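Local structure of calreticulin, putative (5HCF) at residues T1-E6 and D226-D232; V71-H77 and L107-P111. The protein is a calreticulin, a lectin-like chaperone whose globular domain probably binds both carbohydrate and peptide, as its relatives do in the endoplasmic reticulum. All blocks are in the same frame, centred on the assembly; numbering follows the deposited sequence.

Contact 1 of 2, residues T1-E6 and D226-D232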
ATOM      1  N   THR A   1      -2.290   6.360 -18.955  1.00 55.22           N
ATOM      2  CA  THR A   1      -1.066   5.769 -18.427  1.00 54.12           C
ATOM      3  C   THR A   1      -1.076   5.871 -16.898  1.00 51.53           C
ATOM      4  O   THR A   1      -0.599   4.972 -16.203  1.00 48.75           O
ATOM      5  CB  THR A   1       0.185   6.446 -19.012  1.00 57.76           C
ATOM      6  OG1 THR A   1       0.075   6.499 -20.441  1.00 63.14           O
ATOM      7  CG2 THR A   1       1.437   5.675 -18.636  1.00 55.12           C
ATOM      8  N   VAL A   2      -1.616   6.973 -16.381  1.00 50.79           N
ATOM      9  CA  VAL A   2      -1.821   7.116 -14.943  1.00 47.64           C
ATOM     10  C   VAL A   2      -3.319   7.038 -14.689  1.00 45.99           C
ATOM     11  O   VAL A   2      -4.053   7.987 -14.959  1.00 46.56           O
ATOM     12  CB  VAL A   2      -1.268   8.442 -14.384  1.00 48.36           C
ATOM     13  CG1 VAL A   2      -1.707   8.640 -12.938  1.00 44.70           C
ATOM     14  CG2 VAL A   2       0.243   8.481 -14.494  1.00 49.63           C
ATOM     15  N   TYR A   3      -3.771   5.907 -14.157  1.00 43.88           N
ATOM     16  CA  TYR A   3      -5.199   5.673 -13.995  1.00 43.88           C
ATOM     17  C   TYR A   3      -5.818   6.487 -12.870  1.00 45.37           C
ATOM     18  O   TYR A   3      -7.015   6.780 -12.885  1.00 44.38           O
ATOM     19  CB  TYR A   3      -5.471   4.192 -13.730  1.00 40.34           C
ATOM     20  CG  TYR A   3      -4.884   3.231 -14.735  1.00 41.96           C
ATOM     21  CD1 TYR A   3      -5.197   3.324 -16.086  1.00 45.10           C
ATOM     22  CD2 TYR A   3      -4.050   2.194 -14.322  1.00 41.51           C
ATOM     23  CE1 TYR A   3      -4.672   2.425 -17.004  1.00 46.27           C
ATOM     24  CE2 TYR A   3      -3.525   1.291 -15.230  1.00 41.89           C
ATOM     25  CZ  TYR A   3      -3.839   1.409 -16.568  1.00 45.29           C
ATOM     26  OH  TYR A   3      -3.311   0.509 -17.467  1.00 46.05           O
ATOM     27  N   PHE A   4      -4.996   6.870 -11.901  1.00 47.82           N
ATOM     28  CA  PHE A   4      -5.534   7.339 -10.638  1.00 49.23           C
ATOM     29  C   PHE A   4      -4.472   8.020  -9.797  1.00 49.73           C
ATOM     30  O   PHE A   4      -3.330   7.567  -9.737  1.00 51.70           O
ATOM     31  CB  PHE A   4      -6.145   6.157  -9.878  1.00 46.87           C
ATOM     32  CG  PHE A   4      -6.734   6.519  -8.548  1.00 46.67           C
ATOM     33  CD1 PHE A   4      -8.038   6.987  -8.459  1.00 49.36           C
ATOM     34  CD2 PHE A   4      -5.999   6.376  -7.388  1.00 43.65           C
ATOM     35  CE1 PHE A   4      -8.587   7.318  -7.234  1.00 49.42           C
ATOM     36  CE2 PHE A   4      -6.543   6.705  -6.160  1.00 43.75           C
ATOM     37  CZ  PHE A   4      -7.837   7.177  -6.083  1.00 46.51           C
ATOM     38  N   HIS A   5      -4.855   9.117  -9.156  1.00 48.77           N
ATOM     39  CA  HIS A   5      -3.953   9.838  -8.271  1.00 47.76           C
ATOM     40  C   HIS A   5      -4.734  10.554  -7.175  1.00 48.02           C
ATOM     41  O   HIS A   5      -5.245  11.652  -7.383  1.00 49.32           O
ATOM     42  CB  HIS A   5      -3.112  10.847  -9.055  1.00 48.62           C
ATOM     43  CG  HIS A   5      -2.099  11.563  -8.218  1.00 48.73           C
ATOM     44  ND1 HIS A   5      -1.377  12.644  -8.681  1.00 51.83           N
ATOM     45  CD2 HIS A   5      -1.674  11.349  -6.949  1.00 47.59           C
ATOM     46  CE1 HIS A   5      -0.562  13.067  -7.734  1.00 51.67           C
ATOM     47  NE2 HIS A   5      -0.722  12.297  -6.671  1.00 49.47           N
ATOM     48  N   GLU A   6      -4.820   9.927  -6.005  1.00 45.79           N
ATOM     49  CA  GLU A   6      -5.471  10.554  -4.861  1.00 45.69           C
ATOM     50  C   GLU A   6      -4.511  11.500  -4.147  1.00 46.83           C
ATOM     51  O   GLU A   6      -3.519  11.064  -3.564  1.00 44.77           O
ATOM     52  CB  GLU A   6      -5.992   9.496  -3.886  1.00 41.27           C
ATOM     53  CG  GLU A   6      -6.766  10.077  -2.720  1.00 43.21           C
ATOM     54  CD  GLU A   6      -7.930  10.935  -3.174  1.00 49.52           C
ATOM     55  OE1 GLU A   6      -8.953  10.365  -3.609  1.00 51.51           O
ATOM     56  OE2 GLU A   6      -7.824  12.180  -3.102  1.00 53.00           O
ATOM     57  N   ASP A 226      -0.908  10.789  -1.826  1.00 40.11           N
ATOM     58  CA  ASP A 226      -0.511  10.425  -3.180  1.00 40.93           C
ATOM     59  C   ASP A 226      -0.657   8.940  -3.511  1.00 38.72           C
ATOM     60  O   ASP A 226       0.331   8.260  -3.810  1.00 38.35           O
ATOM     61  CB  ASP A 226       0.936  10.860  -3.418  1.00 43.83           C
ATOM     62  CG  ASP A 226       1.121  12.360  -3.285  1.00 48.59           C
ATOM     63  OD1 ASP A 226       0.601  13.108  -4.142  1.00 50.67           O
ATOM     64  OD2 ASP A 226       1.781  12.794  -2.316  1.00 50.61           O
ATOM     65  N   ILE A 227      -1.888   8.441  -3.463  1.00 36.22           N
ATOM     66  CA  ILE A 227      -2.170   7.098  -3.951  1.00 36.36           C
ATOM     67  C   ILE A 227      -2.199   7.113  -5.476  1.00 36.99           C
ATOM     68  O   ILE A 227      -3.167   7.569  -6.084  1.00 36.65           O
ATOM     69  CB  ILE A 227      -3.497   6.554  -3.400  1.00 36.65           C
ATOM     70  CG1 ILE A 227      -3.449   6.521  -1.872  1.00 33.47           C
ATOM     71  CG2 ILE A 227      -3.783   5.164  -3.956  1.00 32.93           C
ATOM     72  CD1 ILE A 227      -4.741   6.092  -1.224  1.00 33.63           C
ATOM     73  N   VAL A 228      -1.123   6.622  -6.085  1.00 38.35           N
ATOM     74  CA  VAL A 228      -0.986   6.624  -7.537  1.00 39.94           C
ATOM     75  C   VAL A 228      -1.052   5.219  -8.118  1.00 38.35           C
ATOM     76  O   VAL A 228      -0.464   4.284  -7.579  1.00 37.18           O
ATOM     77  CB  VAL A 228       0.339   7.275  -7.973  1.00 40.71           C
ATOM     78  CG1 VAL A 228       0.397   7.393  -9.484  1.00 42.88           C
ATOM     79  CG2 VAL A 228       0.504   8.638  -7.321  1.00 41.78           C
ATOM     80  N   ILE A 229      -1.775   5.075  -9.222  1.00 39.71           N
ATOM     81  CA  ILE A 229      -1.846   3.804  -9.927  1.00 40.95           C
ATOM     82  C   ILE A 229      -1.768   4.028 -11.437  1.00 43.19           C
ATOM     83  O   ILE A 229      -2.451   4.899 -11.983  1.00 44.89           O
ATOM     84  CB  ILE A 229      -3.134   3.030  -9.568  1.00 41.65           C
ATOM     85  CG1 ILE A 229      -3.274   2.925  -8.046  1.00 40.24           C
ATOM     86  CG2 ILE A 229      -3.118   1.638 -10.191  1.00 41.76           C
ATOM     87  CD1 ILE A 229      -4.523   2.208  -7.586  1.00 40.50           C
ATOM     88  N   GLY A 230      -0.925   3.240 -12.102  1.00 41.58           N
ATOM     89  CA  GLY A 230      -0.698   3.374 -13.530  1.00 41.77           C
ATOM     90  C   GLY A 230      -0.077   2.133 -14.152  1.00 42.36           C
ATOM     91  O   GLY A 230       0.006   1.080 -13.518  1.00 42.17           O
ATOM     92  N   ASP A 231       0.358   2.251 -15.400  1.00 44.36           N
ATOM     93  CA  ASP A 231       0.951   1.119 -16.108  1.00 45.87           C
ATOM     94  C   ASP A 231       2.384   1.390 -16.557  1.00 47.65           C
ATOM     95  O   ASP A 231       2.961   0.607 -17.310  1.00 49.13           O
ATOM     96  CB  ASP A 231       0.086   0.730 -17.313  1.00 47.90           C
ATOM     97  CG  ASP A 231      -0.052   1.849 -18.328  1.00 50.88           C
ATOM     98  OD1 ASP A 231       0.572   2.913 -18.147  1.00 52.12           O
ATOM     99  OD2 ASP A 231      -0.805   1.669 -19.307  1.00 53.07           O
ATOM    100  N   ASP A 232       2.944   2.508 -16.107  1.00 48.38           N
ATOM    101  CA  ASP A 232       4.318   2.865 -16.435  1.00 51.00           C
ATOM    102  C   ASP A 232       5.095   3.240 -15.180  1.00 52.47           C
ATOM    103  O   ASP A 232       4.659   4.095 -14.409  1.00 55.14           O
ATOM    104  CB  ASP A 232       4.352   4.019 -17.436  1.00 54.49           C
ATOM    105  CG  ASP A 232       5.765   4.414 -17.816  1.00 58.33           C
ATOM    106  OD1 ASP A 232       6.404   5.162 -17.047  1.00 59.12           O
ATOM    107  OD2 ASP A 232       6.240   3.966 -18.882  1.00 61.12           O
TER

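Contact 2 of 2, residues V71-H77 and L107-P111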
ATOM      1  N   VAL A  71       1.701   0.641  -8.236  1.00 36.98           N
ATOM      2  CA  VAL A  71       0.977   1.228  -7.111  1.00 36.29           C
ATOM      3  C   VAL A  71       1.936   1.995  -6.214  1.00 35.81           C
ATOM      4  O   VAL A  71       2.999   1.493  -5.853  1.00 33.51           O
ATOM      5  CB  VAL A  71       0.254   0.156  -6.262  1.00 35.99           C
ATOM      6  CG1 VAL A  71      -0.845   0.792  -5.418  1.00 34.91           C
ATOM      7  CG2 VAL A  71      -0.316  -0.932  -7.148  1.00 36.98           C
ATOM      8  N   SER A  72       1.560   3.213  -5.851  1.00 38.83           N
ATOM      9  CA  SER A  72       2.390   4.023  -4.977  1.00 39.92           C
ATOM     10  C   SER A  72       1.538   4.846  -4.020  1.00 43.22           C
ATOM     11  O   SER A  72       0.443   5.291  -4.375  1.00 46.50           O
ATOM     12  CB  SER A  72       3.295   4.938  -5.804  1.00 40.73           C
ATOM     13  OG  SER A  72       4.324   5.487  -5.002  1.00 42.68           O
ATOM     14  N   PHE A  73       2.036   5.023  -2.800  1.00 40.95           N
ATOM     15  CA  PHE A  73       1.407   5.902  -1.824  1.00 39.32           C
ATOM     16  C   PHE A  73       2.394   6.171  -0.701  1.00 38.74           C
ATOM     17  O   PHE A  73       3.388   5.458  -0.560  1.00 38.78           O
ATOM     18  CB  PHE A  73       0.117   5.291  -1.274  1.00 39.18           C
ATOM     19  CG  PHE A  73       0.342   4.225  -0.233  1.00 39.01           C
ATOM     20  CD1 PHE A  73       0.682   2.931  -0.605  1.00 38.94           C
ATOM     21  CD2 PHE A  73       0.203   4.513   1.119  1.00 37.28           C
ATOM     22  CE1 PHE A  73       0.886   1.949   0.349  1.00 37.08           C
ATOM     23  CE2 PHE A  73       0.402   3.533   2.076  1.00 35.99           C
ATOM     24  CZ  PHE A  73       0.745   2.252   1.692  1.00 36.21           C
ATOM     25  N   SER A  74       2.125   7.204   0.090  1.00 37.95           N
ATOM     26  CA  SER A  74       2.986   7.529   1.220  1.00 36.08           C
ATOM     27  C   SER A  74       2.205   7.511   2.530  1.00 34.70           C
ATOM     28  O   SER A  74       1.016   7.826   2.557  1.00 33.19           O
ATOM     29  CB  SER A  74       3.647   8.894   1.020  1.00 36.49           C
ATOM     30  OG  SER A  74       2.673   9.918   0.914  1.00 37.30           O
ATOM     31  N   VAL A  75       2.880   7.125   3.609  1.00 36.22           N
ATOM     32  CA  VAL A  75       2.329   7.253   4.957  1.00 37.17           C
ATOM     33  C   VAL A  75       3.329   7.972   5.847  1.00 37.52           C
ATOM     34  O   VAL A  75       4.529   7.708   5.779  1.00 38.60           O
ATOM     35  CB  VAL A  75       2.011   5.895   5.597  1.00 36.62           C
ATOM     36  CG1 VAL A  75       0.896   6.045   6.620  1.00 34.74           C
ATOM     37  CG2 VAL A  75       1.637   4.897   4.540  1.00 37.22           C
ATOM     38  N   LYS A  76       2.833   8.866   6.690  1.00 37.18           N
ATOM     39  CA  LYS A  76       3.691   9.545   7.648  1.00 37.13           C
ATOM     40  C   LYS A  76       3.226   9.220   9.059  1.00 36.65           C
ATOM     41  O   LYS A  76       2.122   9.589   9.451  1.00 37.15           O
ATOM     42  CB  LYS A  76       3.686  11.057   7.414  1.00 37.71           C
ATOM     43  CG  LYS A  76       4.596  11.825   8.360  1.00 41.19           C
ATOM     44  CD  LYS A  76       4.287  13.318   8.380  1.00 42.98           C
ATOM     45  CE  LYS A  76       5.415  14.094   9.039  1.00 44.41           C
ATOM     46  NZ  LYS A  76       4.951  15.398   9.574  1.00 46.71           N
ATOM     47  N   HIS A  77       4.060   8.502   9.802  1.00 37.41           N
ATOM     48  CA  HIS A  77       3.767   8.175  11.194  1.00 38.17           C
ATOM     49  C   HIS A  77       4.499   9.129  12.134  1.00 39.89           C
ATOM     50  O   HIS A  77       5.481   8.743  12.771  1.00 41.36           O
ATOM     51  CB  HIS A  77       4.173   6.735  11.510  1.00 35.90           C
ATOM     52  CG  HIS A  77       3.465   5.707  10.681  1.00 33.08           C
ATOM     53  ND1 HIS A  77       2.096   5.630  10.600  1.00 32.55           N
ATOM     54  CD2 HIS A  77       3.953   4.708   9.906  1.00 31.66           C
ATOM     55  CE1 HIS A  77       1.762   4.623   9.805  1.00 32.41           C
ATOM     56  NE2 HIS A  77       2.869   4.052   9.373  1.00 32.09           N
ATOM     57  N   LEU A 107      -4.962  -6.878  -3.621  1.00 33.41           N
ATOM     58  CA  LEU A 107      -3.678  -6.487  -3.059  1.00 32.67           C
ATOM     59  C   LEU A 107      -3.809  -5.762  -1.720  1.00 34.27           C
ATOM     60  O   LEU A 107      -4.642  -4.870  -1.557  1.00 35.47           O
ATOM     61  CB  LEU A 107      -2.917  -5.598  -4.052  1.00 31.13           C
ATOM     62  CG  LEU A 107      -1.543  -5.053  -3.634  1.00 29.86           C
ATOM     63  CD1 LEU A 107      -0.472  -6.145  -3.639  1.00 26.42           C
ATOM     64  CD2 LEU A 107      -1.124  -3.879  -4.515  1.00 30.23           C
ATOM     65  N   MET A 108      -2.984  -6.174  -0.763  1.00 34.10           N
ATOM     66  CA  MET A 108      -2.809  -5.437   0.481  0.50 33.43           C
ATOM     67  C   MET A 108      -1.348  -5.022   0.575  1.00 34.15           C
ATOM     68  O   MET A 108      -0.454  -5.872   0.643  1.00 36.42           O
ATOM     69  CB  MET A 108      -3.222  -6.274   1.689  0.50 33.72           C
ATOM     70  CG  MET A 108      -2.937  -5.611   3.028  0.50 32.76           C
ATOM     71  SD  MET A 108      -3.709  -6.480   4.409  0.50 33.30           S
ATOM     72  CE  MET A 108      -2.434  -6.329   5.663  0.50 32.25           C
ATOM     73  N   PHE A 109      -1.108  -3.716   0.572  1.00 32.95           N
ATOM     74  CA  PHE A 109       0.239  -3.189   0.383  1.00 31.39           C
ATOM     75  C   PHE A 109       0.543  -1.997   1.290  1.00 32.25           C
ATOM     76  O   PHE A 109      -0.190  -1.009   1.291  1.00 32.71           O
ATOM     77  CB  PHE A 109       0.408  -2.806  -1.095  1.00 29.50           C
ATOM     78  CG  PHE A 109       1.712  -2.139  -1.417  1.00 28.73           C
ATOM     79  CD1 PHE A 109       2.915  -2.730  -1.079  1.00 27.05           C
ATOM     80  CD2 PHE A 109       1.729  -0.914  -2.074  1.00 27.10           C
ATOM     81  CE1 PHE A 109       4.109  -2.108  -1.379  1.00 26.61           C
ATOM     82  CE2 PHE A 109       2.917  -0.290  -2.379  1.00 25.05           C
ATOM     83  CZ  PHE A 109       4.110  -0.888  -2.033  1.00 26.53           C
ATOM     84  N   GLY A 110       1.619  -2.101   2.070  1.00 31.58           N
ATOM     85  CA  GLY A 110       2.069  -0.989   2.890  1.00 32.20           C
ATOM     86  C   GLY A 110       2.683  -1.408   4.213  1.00 33.79           C
ATOM     87  O   GLY A 110       2.698  -2.594   4.546  1.00 35.97           O
ATOM     88  N   PRO A 111       3.192  -0.431   4.982  1.00 32.23           N
ATOM     89  CA  PRO A 111       3.862  -0.689   6.262  1.00 31.31           C
ATOM     90  C   PRO A 111       2.901  -1.123   7.363  1.00 31.35           C
ATOM     91  O   PRO A 111       1.754  -0.678   7.395  1.00 34.38           O
ATOM     92  CB  PRO A 111       4.498   0.664   6.597  1.00 29.35           C
ATOM     93  CG  PRO A 111       3.604   1.657   5.937  1.00 27.33           C
ATOM     94  CD  PRO A 111       3.199   1.004   4.643  1.00 30.07           C
TER

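Contact 1 of 2, residues T1-E6 and D226-D232
Two successive amides of residues 1-6 converge on one carbonyl: Ile229 O takes weak hydrogen bonds from Tyr3 N, at 2.7 Å, and from Phe4 N. Tyr3 and Phe4 thus both face Ile229, a classic beta bulge that shifts the register of the antiparallel pair by one residue. Between the bulges, Ile229 N bonds Phe4 O (3.0 Å) and Glu6 N bonds Ile227 O (2.9 Å). On the N-terminal side, Asp231 N donates to Thr1 O. Gly230 CA lies 3.1 Å from Thr1 O. Strand 2-6 is the first strand of the chain and 223-230 the last, so the pairing brings the two ends of the legume-lectin fold's strand succession together in one antiparallel sheet. The strand pair ends in a G1 bulge, where Asp226 and Ile227 share Glu6. Here His5, with CG anti to its N (chi1 -176°), lies alongside Asp226 and points the same way. NE2 donates to Asp226 OD1 at 3.0 Å and 164°, and OD1 receives it on its anti lone pair, the one away from OD2; the oxygen lies almost in the ring plane, although the carboxylate is twisted 36° from it. This bond should limit rotation of the imidazole, whose CD2 also rests on Val228 CG2 (3.5 Å). On the other face of the sheet, Phe4 lies beside Ile227, CE2 to CG2 3.9 Å, and meets Phe58 edge-to-face. Tyr3 extends along the backbone at Gly230, its CD2 3.6 Å from Gly230 CA, and the Tyr3 and Asp231 side chains cross at about a right angle. Glu6 turns its carboxylate from Ile227 to His13, Trp14 and Phe8 N, while Asp232 caps helix 233-243 through Glu235 N.

Contact 2 of 2, residues V71-H77 and L107-P111
Phe109 and Phe73, the two residues with the most surface buried by this contact, meet as an offset edge-to-face pair: the edge of Phe73 is directed at the face of Phe109, with planes at 82° and centroids 5.8 Å apart. The closest side-chain atoms are Phe73 CE1 and Phe109 CD2, at 3.8 Å. Phe73 places CG between the backbone N and the carbonyl carbon (chi1 78°), which brings the ring toward residues 107-111 although the bond to CB does not aim at them. Its far end also reaches the backbone, CE1 lying 3.3 Å from Phe109 O, and CZ sits 3.7 Å from Gly110 CA. Gly110, with no side chain, lets the Phe73 ring edge lie close against its CA. Phe109 carries its ring the other way, CG anti to the backbone N; the two side chains reach past one another, antiparallel, and Phe109 CE2 approaches Val71 O. Pro111, the third main element, presses CD against Phe73 CZ at 4.0 Å. Its CG meets Val75 CG2, also at 4.0 Å, and comes near the edge of the His77 ring, whose ND1 is bonded to Ser222. At the other end Val71 CG2 touches Leu107 CD2. The axes of strand segments 71-76 and 107-109 approach to 9.9 Å and cross at -36°, as in facing sheets of a beta sandwich: strand 69-76 belongs to one sheet and strand 107-114 to the other, and Ile88, Leu90, Tyr148 and Phe224 pack around them. No hydrogen bond links the two segments, so the sheets are joined here by ring, methyl and proline contacts, an apolar adhesion consistent with a buried sandwich core.

In the fold
The centre of contact 2 lies about 3 Å from the centre of the chain and that of contact 1 about 13 Å; all touching residues of contact 2 are buried, and contact 1 is only partly buried. Contact 1 joins neighbouring strands within one sheet, chiefly through backbone hydrogen bonds and a histidine-carboxylate bond; contact 2 bridges the two sheets without a hydrogen bond, mainly through side chains. They meet along strand 223-230, flanked by strand 2-6 on one side and strand 69-76 on the other. There Val228 N probably donates to Ser72 O at 2.7 Å, and Ile227 CG1 packs on Phe73 CB. Ile227, Phe4 and Phe73 extend one inward apolar face into contact 2.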